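Local coordinates for cellulosomal-scaffolding protein A (PDB 4B9F) that probably binds crystalline cellulose through its family 3a carbohydrate-binding module, helping to attach the cellulosome of Clostridium thermocellum to its substrate, at residues Leu39-Thr44 and Tyr127-Ala132; Tyr43-Gln48 and Ala88-Glu93. All blocks are in the same frame, centred on the assembly; numbering follows the deposited sequence.

Interaction 1 of 2, residues Leu39-Thr44 and Tyr127-Ala132. With CA (calcium ion), chain C.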
ATOM      1  N   LEU A  39      -3.159   2.651   4.442  1.00  8.74           N
ATOM      2  CA  LEU A  39      -1.812   2.780   3.910  1.00  8.22           C
ATOM      3  C   LEU A  39      -1.869   3.689   2.696  1.00  8.29           C
ATOM      4  O   LEU A  39      -2.820   3.611   1.905  1.00  9.76           O
ATOM      5  CB  LEU A  39      -1.284   1.403   3.482  1.00  9.21           C
ATOM      6  CG  LEU A  39      -1.364   0.307   4.548  1.00 10.94           C
ATOM      7  CD1 LEU A  39      -1.005  -1.059   3.946  1.00 11.50           C
ATOM      8  CD2 LEU A  39      -0.459   0.612   5.714  1.00 13.74           C
ATOM      9  N   ARG A  40      -0.857   4.536   2.518  1.00  8.66           N
ATOM     10  CA  ARG A  40      -0.854   5.446   1.378  1.00  8.64           C
ATOM     11  C   ARG A  40       0.375   5.256   0.512  1.00  8.18           C
ATOM     12  O   ARG A  40       1.506   5.174   1.017  1.00  9.28           O
ATOM     13  CB  ARG A  40      -0.929   6.910   1.833  1.00  8.41           C
ATOM     14  CG  ARG A  40      -2.164   7.247   2.600  1.00  9.95           C
ATOM     15  CD  ARG A  40      -2.246   8.724   2.936  1.00  9.70           C
ATOM     16  NE  ARG A  40      -3.396   8.955   3.796  1.00  9.85           N
ATOM     17  CZ  ARG A  40      -3.691  10.116   4.366  1.00 10.04           C
ATOM     18  NH1 ARG A  40      -2.934  11.185   4.145  1.00 10.55           N
ATOM     19  NH2 ARG A  40      -4.758  10.207   5.150  1.00 12.17           N
ATOM     20  N   TYR A  41       0.129   5.184  -0.799  1.00  9.15           N
ATOM     21  CA  TYR A  41       1.164   5.136  -1.818  1.00  8.81           C
ATOM     22  C   TYR A  41       1.008   6.374  -2.707  1.00  7.81           C
ATOM     23  O   TYR A  41       0.012   6.508  -3.415  1.00  8.54           O
ATOM     24  CB  TYR A  41       1.035   3.846  -2.648  1.00  8.58           C
ATOM     25  CG  TYR A  41       2.089   3.756  -3.725  1.00  8.39           C
ATOM     26  CD1 TYR A  41       3.352   3.251  -3.443  1.00  9.03           C
ATOM     27  CD2 TYR A  41       1.842   4.211  -5.023  1.00  9.77           C
ATOM     28  CE1 TYR A  41       4.337   3.191  -4.411  1.00  9.34           C
ATOM     29  CE2 TYR A  41       2.823   4.152  -6.000  1.00  9.45           C
ATOM     30  CZ  TYR A  41       4.068   3.639  -5.683  1.00  9.38           C
ATOM     31  OH  TYR A  41       5.069   3.573  -6.615  1.00 10.78           O
ATOM     32  N   TYR A  42       1.994   7.272  -2.656  1.00  8.60           N
ATOM     33  CA  TYR A  42       1.907   8.561  -3.332  1.00  9.41           C
ATOM     34  C   TYR A  42       2.592   8.539  -4.687  1.00  8.77           C
ATOM     35  O   TYR A  42       3.699   8.008  -4.833  1.00  9.51           O
ATOM     36  CB  TYR A  42       2.578   9.640  -2.486  1.00  9.84           C
ATOM     37  CG  TYR A  42       2.103   9.747  -1.062  1.00  9.09           C
ATOM     38  CD1 TYR A  42       1.003  10.537  -0.736  1.00  9.44           C
ATOM     39  CD2 TYR A  42       2.799   9.122  -0.028  1.00  8.96           C
ATOM     40  CE1 TYR A  42       0.590  10.678   0.583  1.00  9.15           C
ATOM     41  CE2 TYR A  42       2.388   9.252   1.298  1.00  9.78           C
ATOM     42  CZ  TYR A  42       1.286  10.036   1.590  1.00  8.72           C
ATOM     43  OH  TYR A  42       0.900  10.187   2.902  1.00  9.76           O
ATOM     44  N   TYR A  43       1.963   9.160  -5.674  1.00  9.39           N
ATOM     45  CA  TYR A  43       2.501   9.148  -7.022  1.00  8.39           C
ATOM     46  C   TYR A  43       1.911  10.279  -7.850  1.00  8.89           C
ATOM     47  O   TYR A  43       1.049  11.023  -7.382  1.00  9.92           O
ATOM     48  CB  TYR A  43       2.217   7.784  -7.680  1.00 10.06           C
ATOM     49  CG  TYR A  43       0.743   7.491  -7.918  1.00  8.72           C
ATOM     50  CD1 TYR A  43      -0.091   7.095  -6.875  1.00  9.26           C
ATOM     51  CD2 TYR A  43       0.192   7.607  -9.189  1.00 10.07           C
ATOM     52  CE1 TYR A  43      -1.445   6.831  -7.090  1.00  9.25           C
ATOM     53  CE2 TYR A  43      -1.155   7.350  -9.416  1.00  9.59           C
ATOM     54  CZ  TYR A  43      -1.969   6.956  -8.364  1.00  9.41           C
ATOM     55  OH  TYR A  43      -3.300   6.686  -8.575  1.00 10.74           O
ATOM     56  N   THR A  44       2.403  10.417  -9.077  1.00 10.00           N
ATOM     57  CA  THR A  44       1.828  11.350 -10.031  1.00 10.67           C
ATOM     58  C   THR A  44       1.102  10.553 -11.104  1.00 10.33           C
ATOM     59  O   THR A  44       1.667   9.639 -11.706  1.00 10.71           O
ATOM     60  CB  THR A  44       2.902  12.235 -10.688  1.00 10.86           C
ATOM     61  OG1 THR A  44       3.993  11.411 -11.127  1.00 10.87           O
ATOM     62  CG2 THR A  44       3.419  13.268  -9.706  1.00 12.78           C
ATOM     63  N   TYR A 127       6.647   9.788  -5.752  1.00  9.49           N
ATOM     64  CA  TYR A 127       7.277   9.887  -4.433  1.00 10.06           C
ATOM     65  C   TYR A 127       7.488   8.539  -3.737  1.00  9.67           C
ATOM     66  O   TYR A 127       8.557   8.284  -3.184  1.00 10.48           O
ATOM     67  CB  TYR A 127       6.417  10.800  -3.566  1.00  9.99           C
ATOM     68  CG  TYR A 127       6.837  11.011  -2.119  1.00  9.75           C
ATOM     69  CD1 TYR A 127       7.825  11.933  -1.784  1.00 11.39           C
ATOM     70  CD2 TYR A 127       6.184  10.355  -1.077  1.00 12.31           C
ATOM     71  CE1 TYR A 127       8.164  12.169  -0.461  1.00 11.76           C
ATOM     72  CE2 TYR A 127       6.521  10.590   0.258  1.00 11.03           C
ATOM     73  CZ  TYR A 127       7.520  11.493   0.551  1.00 11.39           C
ATOM     74  OH  TYR A 127       7.841  11.760   1.865  1.00 12.80           O
ATOM     75  N   SER A 128       6.481   7.670  -3.765  1.00  9.32           N
ATOM     76  CA  SER A 128       6.563   6.426  -3.003  1.00  9.56           C
ATOM     77  C   SER A 128       7.305   5.288  -3.703  1.00  9.81           C
ATOM     78  O   SER A 128       7.567   4.258  -3.089  1.00 10.38           O
ATOM     79  CB  SER A 128       5.175   5.932  -2.615  1.00 10.04           C
ATOM     80  OG  SER A 128       4.555   6.817  -1.695  1.00  9.90           O
ATOM     81  N   PHE A 129       7.631   5.452  -4.982  1.00  9.88           N
ATOM     82  CA  PHE A 129       8.215   4.357  -5.746  1.00  9.95           C
ATOM     83  C   PHE A 129       9.543   3.915  -5.144  1.00 10.36           C
ATOM     84  O   PHE A 129      10.392   4.752  -4.830  1.00 12.35           O
ATOM     85  CB  PHE A 129       8.419   4.790  -7.196  1.00 11.55           C
ATOM     86  CG  PHE A 129       9.114   3.758  -8.044  1.00 11.21           C
ATOM     87  CD1 PHE A 129       8.424   2.665  -8.537  1.00 11.01           C
ATOM     88  CD2 PHE A 129      10.457   3.884  -8.341  1.00 15.30           C
ATOM     89  CE1 PHE A 129       9.065   1.711  -9.323  1.00 11.27           C
ATOM     90  CE2 PHE A 129      11.102   2.937  -9.124  1.00 16.39           C
ATOM     91  CZ  PHE A 129      10.400   1.850  -9.611  1.00 14.96           C
ATOM     92  N   LYS A 130       9.708   2.604  -4.987  1.00 10.67           N
ATOM     93  CA  LYS A 130      10.936   2.029  -4.443  1.00 11.47           C
ATOM     94  C   LYS A 130      11.238   0.711  -5.143  1.00 12.75           C
ATOM     95  O   LYS A 130      10.557  -0.293  -4.921  1.00 13.88           O
ATOM     96  CB  LYS A 130      10.776   1.773  -2.946  1.00 13.93           C
ATOM     97  CG  LYS A 130      12.024   1.248  -2.250  1.00 16.48           C
ATOM     98  CD  LYS A 130      13.198   2.187  -2.453  1.00 24.01           C
ATOM     99  CE  LYS A 130      14.402   1.769  -1.625  1.00 33.41           C
ATOM    100  NZ  LYS A 130      15.584   2.622  -1.933  1.00 37.75           N
ATOM    101  N   SER A 131      12.256   0.710  -5.991  1.00 15.98           N
ATOM    102  CA  SER A 131      12.690  -0.524  -6.613  1.00 20.04           C
ATOM    103  C   SER A 131      13.608  -1.244  -5.640  1.00 20.99           C
ATOM    104  O   SER A 131      14.579  -0.674  -5.141  1.00 23.70           O
ATOM    105  CB  SER A 131      13.414  -0.250  -7.928  1.00 26.39           C
ATOM    106  OG  SER A 131      13.826  -1.470  -8.521  1.00 29.77           O
ATOM    107  N   ALA A 132      13.289  -2.499  -5.365  1.00 24.39           N
ATOM    108  CA  ALA A 132      14.097  -3.323  -4.484  1.00 24.08           C
ATOM    109  C   ALA A 132      13.766  -4.754  -4.843  1.00 28.18           C
ATOM    110  O   ALA A 132      12.730  -5.021  -5.453  1.00 31.99           O
ATOM    111  CB  ALA A 132      13.763  -3.042  -3.022  1.00 23.03           C
TER
HETATM  112 CA    CA C 153       4.009   9.259 -12.367  1.00 10.56          CA
HETATM  113  O   HOH W   1       2.972   7.008 -12.072  1.00 10.92           O

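Interaction 2 of 2, residues Tyr43-Gln48 and Ala88-Glu93. With CA (calcium ion), chain C.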
ATOM      1  N   TYR A  43       1.963   9.160  -5.674  1.00  9.39           N
ATOM      2  CA  TYR A  43       2.501   9.148  -7.022  1.00  8.39           C
ATOM      3  C   TYR A  43       1.911  10.279  -7.850  1.00  8.89           C
ATOM      4  O   TYR A  43       1.049  11.023  -7.382  1.00  9.92           O
ATOM      5  CB  TYR A  43       2.217   7.784  -7.680  1.00 10.06           C
ATOM      6  CG  TYR A  43       0.743   7.491  -7.918  1.00  8.72           C
ATOM      7  CD1 TYR A  43      -0.091   7.095  -6.875  1.00  9.26           C
ATOM      8  CD2 TYR A  43       0.192   7.607  -9.189  1.00 10.07           C
ATOM      9  CE1 TYR A  43      -1.445   6.831  -7.090  1.00  9.25           C
ATOM     10  CE2 TYR A  43      -1.155   7.350  -9.416  1.00  9.59           C
ATOM     11  CZ  TYR A  43      -1.969   6.956  -8.364  1.00  9.41           C
ATOM     12  OH  TYR A  43      -3.300   6.686  -8.575  1.00 10.74           O
ATOM     13  N   THR A  44       2.403  10.417  -9.077  1.00 10.00           N
ATOM     14  CA  THR A  44       1.828  11.350 -10.031  1.00 10.67           C
ATOM     15  C   THR A  44       1.102  10.553 -11.104  1.00 10.33           C
ATOM     16  O   THR A  44       1.667   9.639 -11.706  1.00 10.71           O
ATOM     17  CB  THR A  44       2.902  12.235 -10.688  1.00 10.86           C
ATOM     18  OG1 THR A  44       3.993  11.411 -11.127  1.00 10.87           O
ATOM     19  CG2 THR A  44       3.419  13.268  -9.706  1.00 12.78           C
ATOM     20  N   VAL A  45      -0.155  10.905 -11.348  1.00 11.14           N
ATOM     21  CA  VAL A  45      -1.010  10.113 -12.226  1.00 11.49           C
ATOM     22  C   VAL A  45      -0.605  10.161 -13.710  1.00 11.55           C
ATOM     23  O   VAL A  45      -0.916   9.237 -14.457  1.00 11.96           O
ATOM     24  CB  VAL A  45      -2.499  10.506 -12.017  1.00 11.71           C
ATOM     25  CG1 VAL A  45      -2.763  11.935 -12.490  1.00 12.19           C
ATOM     26  CG2 VAL A  45      -3.443   9.511 -12.688  1.00 11.84           C
ATOM     27  N   ASP A  46       0.094  11.222 -14.119  1.00 12.21           N
ATOM     28  CA  ASP A  46       0.566  11.393 -15.502  1.00 12.64           C
ATOM     29  C   ASP A  46      -0.582  11.367 -16.513  1.00 12.30           C
ATOM     30  O   ASP A  46      -0.585  10.560 -17.449  1.00 13.62           O
ATOM     31  CB  ASP A  46       1.608  10.330 -15.879  1.00 13.59           C
ATOM     32  CG  ASP A  46       2.672  10.140 -14.811  1.00 15.22           C
ATOM     33  OD1 ASP A  46       3.207  11.140 -14.281  1.00 15.24           O
ATOM     34  OD2 ASP A  46       2.969   8.976 -14.488  1.00 13.88           O
ATOM     35  N   GLY A  47      -1.546  12.263 -16.325  1.00 12.56           N
ATOM     36  CA  GLY A  47      -2.732  12.305 -17.160  1.00 14.06           C
ATOM     37  C   GLY A  47      -3.887  11.698 -16.401  1.00 13.69           C
ATOM     38  O   GLY A  47      -3.982  10.480 -16.278  1.00 14.31           O
ATOM     39  N   GLN A  48      -4.754  12.550 -15.863  1.00 14.88           N
ATOM     40  CA  GLN A  48      -5.852  12.080 -15.035  1.00 13.72           C
ATOM     41  C   GLN A  48      -6.811  11.197 -15.834  1.00 13.87           C
ATOM     42  O   GLN A  48      -7.280  11.585 -16.909  1.00 15.31           O
ATOM     43  CB  GLN A  48      -6.601  13.260 -14.416  1.00 16.46           C
ATOM     44  CG  GLN A  48      -7.852  12.859 -13.644  1.00 16.29           C
ATOM     45  CD  GLN A  48      -7.535  12.048 -12.395  1.00 15.59           C
ATOM     46  OE1 GLN A  48      -6.504  12.249 -11.754  1.00 17.44           O
ATOM     47  NE2 GLN A  48      -8.430  11.128 -12.042  1.00 18.58           N
ATOM     48  N   ALA A  88       4.159  13.988  -6.340  1.00 10.99           N
ATOM     49  CA  ALA A  88       2.933  13.460  -5.755  1.00 11.23           C
ATOM     50  C   ALA A  88       1.744  14.348  -6.052  1.00 10.31           C
ATOM     51  O   ALA A  88       1.703  15.503  -5.612  1.00 12.26           O
ATOM     52  CB  ALA A  88       3.092  13.265  -4.236  1.00 13.31           C
ATOM     53  N   ASP A  89       0.767  13.817  -6.783  1.00  9.76           N
ATOM     54  CA  ASP A  89      -0.511  14.506  -6.939  1.00  9.71           C
ATOM     55  C   ASP A  89      -1.700  13.652  -6.539  1.00  9.24           C
ATOM     56  O   ASP A  89      -2.828  14.143  -6.492  1.00 10.62           O
ATOM     57  CB  ASP A  89      -0.713  15.098  -8.353  1.00 12.26           C
ATOM     58  CG  ASP A  89      -0.604  14.067  -9.475  1.00 13.40           C
ATOM     59  OD1 ASP A  89      -1.057  12.910  -9.336  1.00 11.99           O
ATOM     60  OD2 ASP A  89      -0.071  14.446 -10.530  1.00 18.59           O
ATOM     61  N   THR A  90      -1.435  12.384  -6.230  1.00  9.83           N
ATOM     62  CA  THR A  90      -2.466  11.411  -5.919  1.00  9.94           C
ATOM     63  C   THR A  90      -1.887  10.433  -4.920  1.00  9.60           C
ATOM     64  O   THR A  90      -0.676  10.206  -4.906  1.00  9.92           O
ATOM     65  CB  THR A  90      -2.848  10.616  -7.206  1.00 12.10           C
ATOM     66  OG1 THR A  90      -3.172  11.531  -8.263  1.00 12.47           O
ATOM     67  CG2 THR A  90      -4.031   9.678  -6.968  1.00 12.93           C
ATOM     68  N   TYR A  91      -2.729   9.840  -4.086  1.00  8.43           N
ATOM     69  CA  TYR A  91      -2.325   8.591  -3.456  1.00  8.63           C
ATOM     70  C   TYR A  91      -3.364   7.509  -3.591  1.00  8.67           C
ATOM     71  O   TYR A  91      -4.572   7.770  -3.628  1.00  9.90           O
ATOM     72  CB  TYR A  91      -1.906   8.763  -1.987  1.00  8.15           C
ATOM     73  CG  TYR A  91      -2.935   9.336  -1.037  1.00  9.86           C
ATOM     74  CD1 TYR A  91      -3.790   8.505  -0.314  1.00 10.51           C
ATOM     75  CD2 TYR A  91      -2.995  10.705  -0.799  1.00 10.23           C
ATOM     76  CE1 TYR A  91      -4.716   9.037   0.595  1.00 10.76           C
ATOM     77  CE2 TYR A  91      -3.907  11.238   0.103  1.00 11.10           C
ATOM     78  CZ  TYR A  91      -4.757  10.404   0.799  1.00 10.92           C
ATOM     79  OH  TYR A  91      -5.650  10.943   1.699  1.00 12.19           O
ATOM     80  N   LEU A  92      -2.871   6.285  -3.711  1.00  8.65           N
ATOM     81  CA  LEU A  92      -3.699   5.126  -3.470  1.00  8.34           C
ATOM     82  C   LEU A  92      -3.790   4.948  -1.965  1.00  8.30           C
ATOM     83  O   LEU A  92      -2.770   4.953  -1.259  1.00  8.91           O
ATOM     84  CB  LEU A  92      -3.057   3.891  -4.094  1.00  8.51           C
ATOM     85  CG  LEU A  92      -3.601   2.537  -3.631  1.00  8.91           C
ATOM     86  CD1 LEU A  92      -4.982   2.276  -4.219  1.00 10.42           C
ATOM     87  CD2 LEU A  92      -2.647   1.405  -3.994  1.00 10.84           C
ATOM     88  N   GLU A  93      -5.012   4.833  -1.463  1.00  8.12           N
ATOM     89  CA  GLU A  93      -5.232   4.495  -0.075  1.00  8.69           C
ATOM     90  C   GLU A  93      -5.730   3.071   0.006  1.00  8.39           C
ATOM     91  O   GLU A  93      -6.778   2.743  -0.569  1.00  9.09           O
ATOM     92  CB  GLU A  93      -6.260   5.420   0.558  1.00 10.39           C
ATOM     93  CG  GLU A  93      -6.424   5.157   2.043  1.00 12.65           C
ATOM     94  CD  GLU A  93      -7.730   5.679   2.598  1.00 18.70           C
ATOM     95  OE1 GLU A  93      -8.792   5.097   2.273  1.00 21.70           O
ATOM     96  OE2 GLU A  93      -7.691   6.663   3.365  1.00 17.59           O
TER
HETATM   97 CA    CA C 153       4.009   9.259 -12.367  1.00 10.56          CA
HETATM   98  O   HOH W   2       0.570  13.795 -12.991  1.00 13.20           O
HETATM   99  O   HOH W   3      -5.459  10.580  -9.749  1.00 17.20           O
HETATM  100  O   HOH W   1       2.972   7.008 -12.072  1.00 10.92           O

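Interaction 1 of 2, residues Leu39-Thr44 and Tyr127-Ala132
Ser128 meets Tyr42 through two hydrogen bonds that use both ends of the tyrosine's backbone. Its hydroxyl OG accepts from Tyr42 N at 2.8 Å, while its own backbone N donates to Tyr42 O at 3.0 Å, tilted somewhat from that carbonyl's plane. The serine OG can reach back to the strand because it stands beside its own backbone N, anti to the carbonyl carbon (chi1 -67°). Ser128 CB then lies over one face of the Tyr41 ring, 3.7 Å from the centroid, a CH-pi contact closest to CD1. Tyr42 and Tyr127 lie side by side, pointing the same way, and the edge of Tyr127 is turned toward the face of Tyr42 in an offset edge-to-face pair with planes at 79°. Tyr41 OH reaches Phe129, 3.6 Å from its CB and near the plane of that ring.

Second-shell partners fix the polar ends: Ser128 OG is also bonded to Gln140 O, Tyr41 OH to Asn8 ND2, and Tyr42 OH to Thr142 OG1. A loop without regular structure is thus joined to strand 37-43 by a short, sheet-like pair of bonds in which a side-chain hydroxyl stands in for a backbone carbonyl. Because Gln140 O can only accept, the buried Ser128 OG gives its proton there while accepting from Tyr42 N, so both of its roles are used.

Interaction 2 of 2, residues Tyr43-Gln48 and Ala88-Glu93
The Tyr43 ring and Thr90 cross obliquely, the threonine CB sitting over one ring face, offset toward the rim and 4.2 Å from the centroid. Thr90 CG2 extends along the same side to the phenol end, 3.5 Å from Tyr43 OH, and Leu92 N lies at the ring edge, in its plane. The ring is placed there by a chi1 of 66°, which sets CG between the backbone N and the carbonyl carbon. Their backbones form an antiparallel hydrogen-bonded pair: Tyr43 N donates to Thr90 O at 2.9 Å, and Tyr43 O takes both Thr90 N, nearly in line with the carbonyl, and Asp89 N, from above the carbonyl plane. Two residues facing one make this a classic beta bulge.

The Asp89 side chain crosses those of Thr44 and Val45 at about a right angle. Its OD1 receives Val45 N at 3.0 Å on the syn lone pair and Thr90 OG1 at 2.7 Å on the anti side, so two donors restrict its rotation. Asp89 OD2 is tied by a water to Asp46 N, and a second water joins Gln48 OE1 to Thr90 OG1. The turn held in this way carries Thr44, bound to calcium through O and OG1, and Asp46, bound through its carboxylate; Thr122, Asn125 and Asp126 complete the protein ligands.

Strand 88-96 lies between strands 37-43 and 74-85, while residues 43-48 lead away from this sheet toward strand 51-61 of the other, where Gln51 bonds Tyr43 OH.

Overall arrangement
Both interactions start from the same run of chain and share Tyr43 and Thr44; their centres are about 10 Å apart. Strand 37-43 comes first in sequence, followed by the 43-48 turn, then strand 88-96, and lastly the 127-132 loop. In the five-stranded antiparallel sheet, 88-96 is the immediate neighbour of 37-43, and Tyr41 O approaches Leu92 N at 2.9 Å, a probable hydrogen bond that continues the pairing between them. Interaction 2 therefore belongs to the sheet and its exit, whereas interaction 1 brings in a distant loop. The calcium, with ligands from the 43-48 turn and from residues 122-126, ties the exit of strand 37-43 to the chain just before the 127-132 loop, a second link beside interaction 1 in this beta-sandwich.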